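Acetyltransferase (Brucella abortus str. 2308 A, PDB 4ZBG) binds acetyl coenzyme A and, as a GNAT-family N-acetyltransferase, probably transfers its acetyl group to an amine of an acceptor substrate. Local coordinates at residues P93-G97 against E98-G102; T26-A29 against F30-V33. One frame throughout, in Å; residues are numbered along the deposited sequence.

Interaction 1 of 2, residues P93-G97 against E98-G102. With ACO (acetyl coenzyme *a), chain B.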
# COMPACT_ATOMS: atom_id res chain seq x y z
N PRO A 93 -9.24 2.71 -12.80
CA PRO A 93 -9.80 4.05 -12.99
C PRO A 93 -11.34 4.10 -13.00
O PRO A 93 -11.93 4.97 -12.36
CB PRO A 93 -9.20 4.48 -14.32
CG PRO A 93 -7.81 3.89 -14.24
CD PRO A 93 -8.01 2.53 -13.59
N ALA A 94 -11.98 3.18 -13.72
CA ALA A 94 -13.43 3.19 -13.82
C ALA A 94 -14.15 2.99 -12.49
O ALA A 94 -15.29 3.42 -12.34
CB ALA A 94 -13.88 2.14 -14.81
N ARG A 95 -13.48 2.34 -11.54
CA ARG A 95 -14.10 2.03 -10.26
C ARG A 95 -13.61 2.91 -9.12
O ARG A 95 -13.94 2.65 -7.97
CB ARG A 95 -13.92 0.55 -9.92
CG ARG A 95 -14.65 -0.42 -10.86
CD ARG A 95 -16.18 -0.28 -10.79
NE ARG A 95 -16.68 -0.68 -9.48
CZ ARG A 95 -17.07 -1.91 -9.16
NH1 ARG A 95 -17.03 -2.89 -10.06
NH2 ARG A 95 -17.50 -2.17 -7.94
N GLN A 96 -12.85 3.96 -9.43
CA GLN A 96 -12.44 4.91 -8.41
C GLN A 96 -13.60 5.77 -7.91
O GLN A 96 -14.64 5.88 -8.57
CB GLN A 96 -11.34 5.81 -8.96
CG GLN A 96 -10.03 5.06 -9.14
CD GLN A 96 -9.02 5.85 -9.93
OE1 GLN A 96 -9.26 7.00 -10.30
NE2 GLN A 96 -7.86 5.24 -10.19
N GLY A 97 -13.43 6.37 -6.74
CA GLY A 97 -14.44 7.25 -6.19
C GLY A 97 -15.68 6.54 -5.67
O GLY A 97 -16.76 7.14 -5.56
N GLU A 98 -15.51 5.27 -5.33
CA GLU A 98 -16.59 4.46 -4.76
C GLU A 98 -16.24 3.94 -3.37
O GLU A 98 -17.02 3.19 -2.78
CB GLU A 98 -16.89 3.27 -5.67
CG GLU A 98 -17.23 3.64 -7.10
CD GLU A 98 -17.40 2.43 -8.00
OE1 GLU A 98 -17.30 1.29 -7.50
OE2 GLU A 98 -17.63 2.63 -9.21
N GLY A 99 -15.08 4.31 -2.86
CA GLY A 99 -14.67 3.86 -1.54
C GLY A 99 -13.78 2.63 -1.53
O GLY A 99 -13.41 2.17 -0.46
N ILE A 100 -13.43 2.09 -2.70
CA ILE A 100 -12.58 0.89 -2.74
C ILE A 100 -11.21 1.14 -2.13
O ILE A 100 -10.73 0.36 -1.31
CB ILE A 100 -12.47 0.33 -4.16
CG1 ILE A 100 -13.85 -0.07 -4.68
CG2 ILE A 100 -11.54 -0.88 -4.19
CD1 ILE A 100 -13.85 -0.47 -6.14
N GLY A 101 -10.56 2.23 -2.54
CA GLY A 101 -9.26 2.56 -1.99
C GLY A 101 -9.32 2.70 -0.48
O GLY A 101 -8.46 2.18 0.23
N GLY A 102 -10.34 3.40 0.01
CA GLY A 102 -10.48 3.59 1.44
C GLY A 102 -10.66 2.28 2.18
O GLY A 102 -10.12 2.09 3.27
N1A ACO B . -19.58 9.69 -2.34
C2A ACO B . -18.85 10.80 -2.43
N3A ACO B . -17.53 10.76 -2.52
C4A ACO B . -16.89 9.58 -2.53
C5A ACO B . -17.61 8.41 -2.44
C6A ACO B . -19.00 8.50 -2.34
N6A ACO B . -19.81 7.30 -2.25
N7A ACO B . -16.74 7.39 -2.46
C8A ACO B . -15.53 7.92 -2.55
N9A ACO B . -15.59 9.24 -2.60
C1B ACO B . -14.46 10.16 -2.70
C2B ACO B . -13.63 10.15 -1.66
O2B ACO B . -14.07 10.96 -0.54
C3B ACO B . -12.20 10.72 -2.30
O3B ACO B . -12.29 12.16 -2.49
P3B ACO B . -11.67 13.26 -1.44
O7A ACO B . -11.93 14.61 -2.06
O8A ACO B . -10.19 13.00 -1.28
O9A ACO B . -12.39 13.08 -0.12
C4B ACO B . -12.10 10.10 -3.47
O4B ACO B . -13.56 9.67 -3.87
C5B ACO B . -11.29 8.80 -3.51
O5B ACO B . -11.60 8.01 -2.39
P1A ACO B . -11.82 6.39 -2.50
O1A ACO B . -13.04 6.05 -3.32
O2A ACO B . -11.75 5.85 -1.10
O3A ACO B . -10.49 5.87 -3.24
P2A ACO B . -10.36 5.24 -4.72
O4A ACO B . -11.01 3.89 -4.77
O5A ACO B . -10.76 6.24 -5.77
O6A ACO B . -8.76 4.99 -4.74
CBP ACO B . -6.61 5.84 -5.30
CCP ACO B . -7.88 6.05 -4.47
CDP ACO B . -5.61 6.93 -4.91
CEP ACO B . -6.05 4.46 -4.98
CAP ACO B . -6.97 5.94 -6.78
OAP ACO B . -7.34 7.27 -7.06
C9P ACO B . -5.84 5.53 -7.73
O9P ACO B . -5.60 4.39 -8.00
N8P ACO B . -5.10 6.62 -8.29
C7P ACO B . -4.01 6.40 -9.22
C6P ACO B . -2.81 5.77 -8.54
C5P ACO B . -2.36 6.59 -7.35
O5P ACO B . -2.11 7.75 -7.44
N4P ACO B . -2.24 5.89 -6.10
C3P ACO B . -1.81 6.59 -4.91
C2P ACO B . -0.30 6.78 -4.91
S1P ACO B . 0.20 7.44 -3.30
C ACO B . 0.32 5.99 -2.24
O ACO B . 0.21 4.90 -2.70
CH3 ACO B . 0.56 6.23 -0.76
O HOH W 1 -13.51 3.31 -5.36
O HOH W 2 -17.70 -0.28 -5.49
O HOH W 3 -17.28 5.26 -10.18

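Interaction 2 of 2, residues T26-A29 against F30-V33. With ACO (acetyl coenzyme *a), chain B.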
# COMPACT_ATOMS: atom_id res chain seq x y z
N THR A 26 -2.40 -2.04 -11.27
CA THR A 26 -1.47 -1.03 -10.82
C THR A 26 -1.05 -0.16 -12.01
O THR A 26 -1.08 1.08 -11.94
CB THR A 26 -0.22 -1.68 -10.20
OG1 THR A 26 -0.61 -2.47 -9.08
CG2 THR A 26 0.78 -0.65 -9.74
N GLU A 27 -0.68 -0.80 -13.11
CA GLU A 27 -0.20 -0.04 -14.26
C GLU A 27 -1.30 0.78 -14.90
O GLU A 27 -1.05 1.89 -15.36
CB GLU A 27 0.53 -0.96 -15.24
CG GLU A 27 1.84 -1.43 -14.62
CD GLU A 27 2.65 -2.39 -15.47
OE1 GLU A 27 2.15 -2.92 -16.47
OE2 GLU A 27 3.82 -2.61 -15.11
N ALA A 28 -2.54 0.27 -14.88
CA ALA A 28 -3.67 1.04 -15.39
C ALA A 28 -3.91 2.27 -14.53
O ALA A 28 -4.17 3.36 -15.03
CB ALA A 28 -4.92 0.19 -15.45
N ALA A 29 -3.83 2.10 -13.21
CA ALA A 29 -4.07 3.21 -12.30
C ALA A 29 -3.03 4.32 -12.45
O ALA A 29 -3.35 5.51 -12.38
CB ALA A 29 -4.11 2.71 -10.86
N PHE A 30 -1.77 3.94 -12.66
CA PHE A 30 -0.68 4.92 -12.70
C PHE A 30 -0.38 5.44 -14.11
O PHE A 30 0.35 6.41 -14.26
CB PHE A 30 0.58 4.35 -12.05
CG PHE A 30 0.54 4.38 -10.55
CD1 PHE A 30 0.94 5.51 -9.86
CD2 PHE A 30 0.03 3.31 -9.83
CE1 PHE A 30 0.87 5.56 -8.48
CE2 PHE A 30 -0.04 3.35 -8.45
CZ PHE A 30 0.38 4.47 -7.77
N ARG A 31 -0.95 4.81 -15.14
CA ARG A 31 -0.62 5.20 -16.51
C ARG A 31 -0.80 6.71 -16.78
O ARG A 31 0.08 7.31 -17.40
CB ARG A 31 -1.39 4.36 -17.54
CG ARG A 31 -0.85 4.51 -18.95
CD ARG A 31 -1.38 3.42 -19.88
NE ARG A 31 -1.03 2.08 -19.42
CZ ARG A 31 -1.91 1.17 -19.03
NH1 ARG A 31 -3.21 1.45 -19.05
NH2 ARG A 31 -1.50 -0.02 -18.62
N PRO A 32 -1.90 7.33 -16.30
CA PRO A 32 -2.06 8.77 -16.56
C PRO A 32 -1.51 9.68 -15.47
O PRO A 32 -1.66 10.89 -15.56
CB PRO A 32 -3.58 8.94 -16.62
CG PRO A 32 -4.07 7.92 -15.64
CD PRO A 32 -3.14 6.74 -15.77
N VAL A 33 -0.90 9.11 -14.44
CA VAL A 33 -0.36 9.91 -13.36
C VAL A 33 0.89 10.62 -13.86
O VAL A 33 1.87 9.97 -14.24
CB VAL A 33 -0.11 9.05 -12.10
CG1 VAL A 33 0.60 9.84 -11.04
CG2 VAL A 33 -1.42 8.50 -11.56
N1A ACO B . -19.58 9.69 -2.34
C2A ACO B . -18.85 10.80 -2.43
N3A ACO B . -17.53 10.76 -2.52
C4A ACO B . -16.89 9.58 -2.53
C5A ACO B . -17.61 8.41 -2.44
C6A ACO B . -19.00 8.50 -2.34
N6A ACO B . -19.81 7.30 -2.25
N7A ACO B . -16.74 7.39 -2.46
C8A ACO B . -15.53 7.92 -2.55
N9A ACO B . -15.59 9.24 -2.60
C1B ACO B . -14.46 10.16 -2.70
C2B ACO B . -13.63 10.15 -1.66
O2B ACO B . -14.07 10.96 -0.54
C3B ACO B . -12.20 10.72 -2.30
O3B ACO B . -12.29 12.16 -2.49
P3B ACO B . -11.67 13.26 -1.44
O7A ACO B . -11.93 14.61 -2.06
O8A ACO B . -10.19 13.00 -1.28
O9A ACO B . -12.39 13.08 -0.12
C4B ACO B . -12.10 10.10 -3.47
O4B ACO B . -13.56 9.67 -3.87
C5B ACO B . -11.29 8.80 -3.51
O5B ACO B . -11.60 8.01 -2.39
P1A ACO B . -11.82 6.39 -2.50
O1A ACO B . -13.04 6.05 -3.32
O2A ACO B . -11.75 5.85 -1.10
O3A ACO B . -10.49 5.87 -3.24
P2A ACO B . -10.36 5.24 -4.72
O4A ACO B . -11.01 3.89 -4.77
O5A ACO B . -10.76 6.24 -5.77
O6A ACO B . -8.76 4.99 -4.74
CBP ACO B . -6.61 5.84 -5.30
CCP ACO B . -7.88 6.05 -4.47
CDP ACO B . -5.61 6.93 -4.91
CEP ACO B . -6.05 4.46 -4.98
CAP ACO B . -6.97 5.94 -6.78
OAP ACO B . -7.34 7.27 -7.06
C9P ACO B . -5.84 5.53 -7.73
O9P ACO B . -5.60 4.39 -8.00
N8P ACO B . -5.10 6.62 -8.29
C7P ACO B . -4.01 6.40 -9.22
C6P ACO B . -2.81 5.77 -8.54
C5P ACO B . -2.36 6.59 -7.35
O5P ACO B . -2.11 7.75 -7.44
N4P ACO B . -2.24 5.89 -6.10
C3P ACO B . -1.81 6.59 -4.91
C2P ACO B . -0.30 6.78 -4.91
S1P ACO B . 0.20 7.44 -3.30
C ACO B . 0.32 5.99 -2.24
O ACO B . 0.21 4.90 -2.70
CH3 ACO B . 0.56 6.23 -0.76
O HOH W 4 0.82 -1.78 -18.61

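Interaction 1 of 2, residues P93-G97 against E98-G102
Arg95 ends a short 3-10 turn, and from there to Gly99 the chain swings through a glycine-rich loop, with Gly97 and Gly99 both at positive phi; Gly99 takes the N-cap position of helix 100-114. Across this bend Arg95 and Glu98 form a salt bridge. NE of Arg95 gives a nearly straight hydrogen bond to OE1 of Glu98 (2.9 Å, 166° at the hydrogen), meeting it on the syn side. The arginine chain folds back at chi2 and chi3 (-65° and -66°), which brings NE round to a glutamate that reaches out extended beyond CG. A water donates to OE1 of Glu98 at 2.6 Å and accepts from NH2 of Arg95, bridging the pair a second time at the guanidinium edge. Underneath, CD1 of Ile100 packs 3.9 Å from CB of Arg95.

The inner side of the loop is shaped for the pyrophosphate of acetyl-CoA. Four backbone N-H groups hydrogen-bond to it: Gly97 N to O5A, Gly99 N to O1A at 2.7 Å, Gly101 N to O4A and Gly102 N to O2A. A further water, next to O4A, accepts from the backbone N atoms of Glu98 and Ile100. The run Gln96 to Gly101 fits the Gln-x-x-Gly-x-Gly signature of GNAT motif A, in which the helix N terminus probably helps to offset the phosphate charge.

Gln96 turns its amide along the pantetheine and bonds through NE2 to Val91 O at the end of strand 83-91. Arg95 has a second carboxylate partner in Glu61, and Arg95 and Ile100 both rest on Leu66 of strand 64-76.

Interaction 2 of 2, residues T26-A29 against F30-V33
Phe30 N donates to Thr26 O at 3.0 Å, an ordinary i to i+4 helical bond and the firmer of two that finish helix 19-30. The next one, from Arg31 N to Glu27 O, is of similar length (2.9 Å) but weak, its angle at the hydrogen being only 122°. From there the chain leaves the helix through a type I turn, Phe30 to Val33, closed by Val33 N on Phe30 O. A water links OE1 of Glu27 to NH2 of Arg31, and the two charged groups do not meet directly; the other glutamate oxygen, OE2, forms a salt bridge with Arg23. Arg31 sends CG anti to its own N (chi1 -166°) and bends at chi3, laying a face of the guanidinium over Glu27 O.

On the inner side, Thr26 O sits at the edge of the Phe30 ring, 3.3 Å from CD2, and the CG2 methyl of Thr26 comes up to the same CD2, while OG1 bonds back to Ile22 O. The face of the ring takes the pantetheine arm: C6P of acetyl-CoA stands 3.5 Å above the centre of the Phe30 ring, and CZ of Phe30 lies 3.4 Å from N4P of the cofactor. Ala29 continues this wall, its CB against O9P and its carbonyl O 3.3 Å from C7P. CG2 of Val33 and CD of Pro32 also pack on that carbonyl. The ring also touches Pro88 and Ser90 of strand 83-91.

The chemistry is thus divided: a water joins Glu27 and Arg31 on the outer side of the helix end, while the inner side lies against the cofactor arm through van der Waals and CH-pi contact.

From the N terminus, interaction 2 comes first, closing a tight turn where helix 19-30 gives way to the loop before helix 40-49. The chain then runs through helix 40-49 and the antiparallel strands 55-61, 64-76 and 83-91 before interaction 1 closes a second local bend, leading into helix 100-114. The two stand in series, neither nesting nor crossing, with centres about 14 Å apart. They nevertheless meet: CG of Pro93 packs 3.8 Å from O of Ala28. Acetyl-CoA joins them as well, its pyrophosphate and part of its pantetheine at 93-102, the pantetheine arm at 26-33, so that two helix ends converge on one cofactor beside strand 83-91.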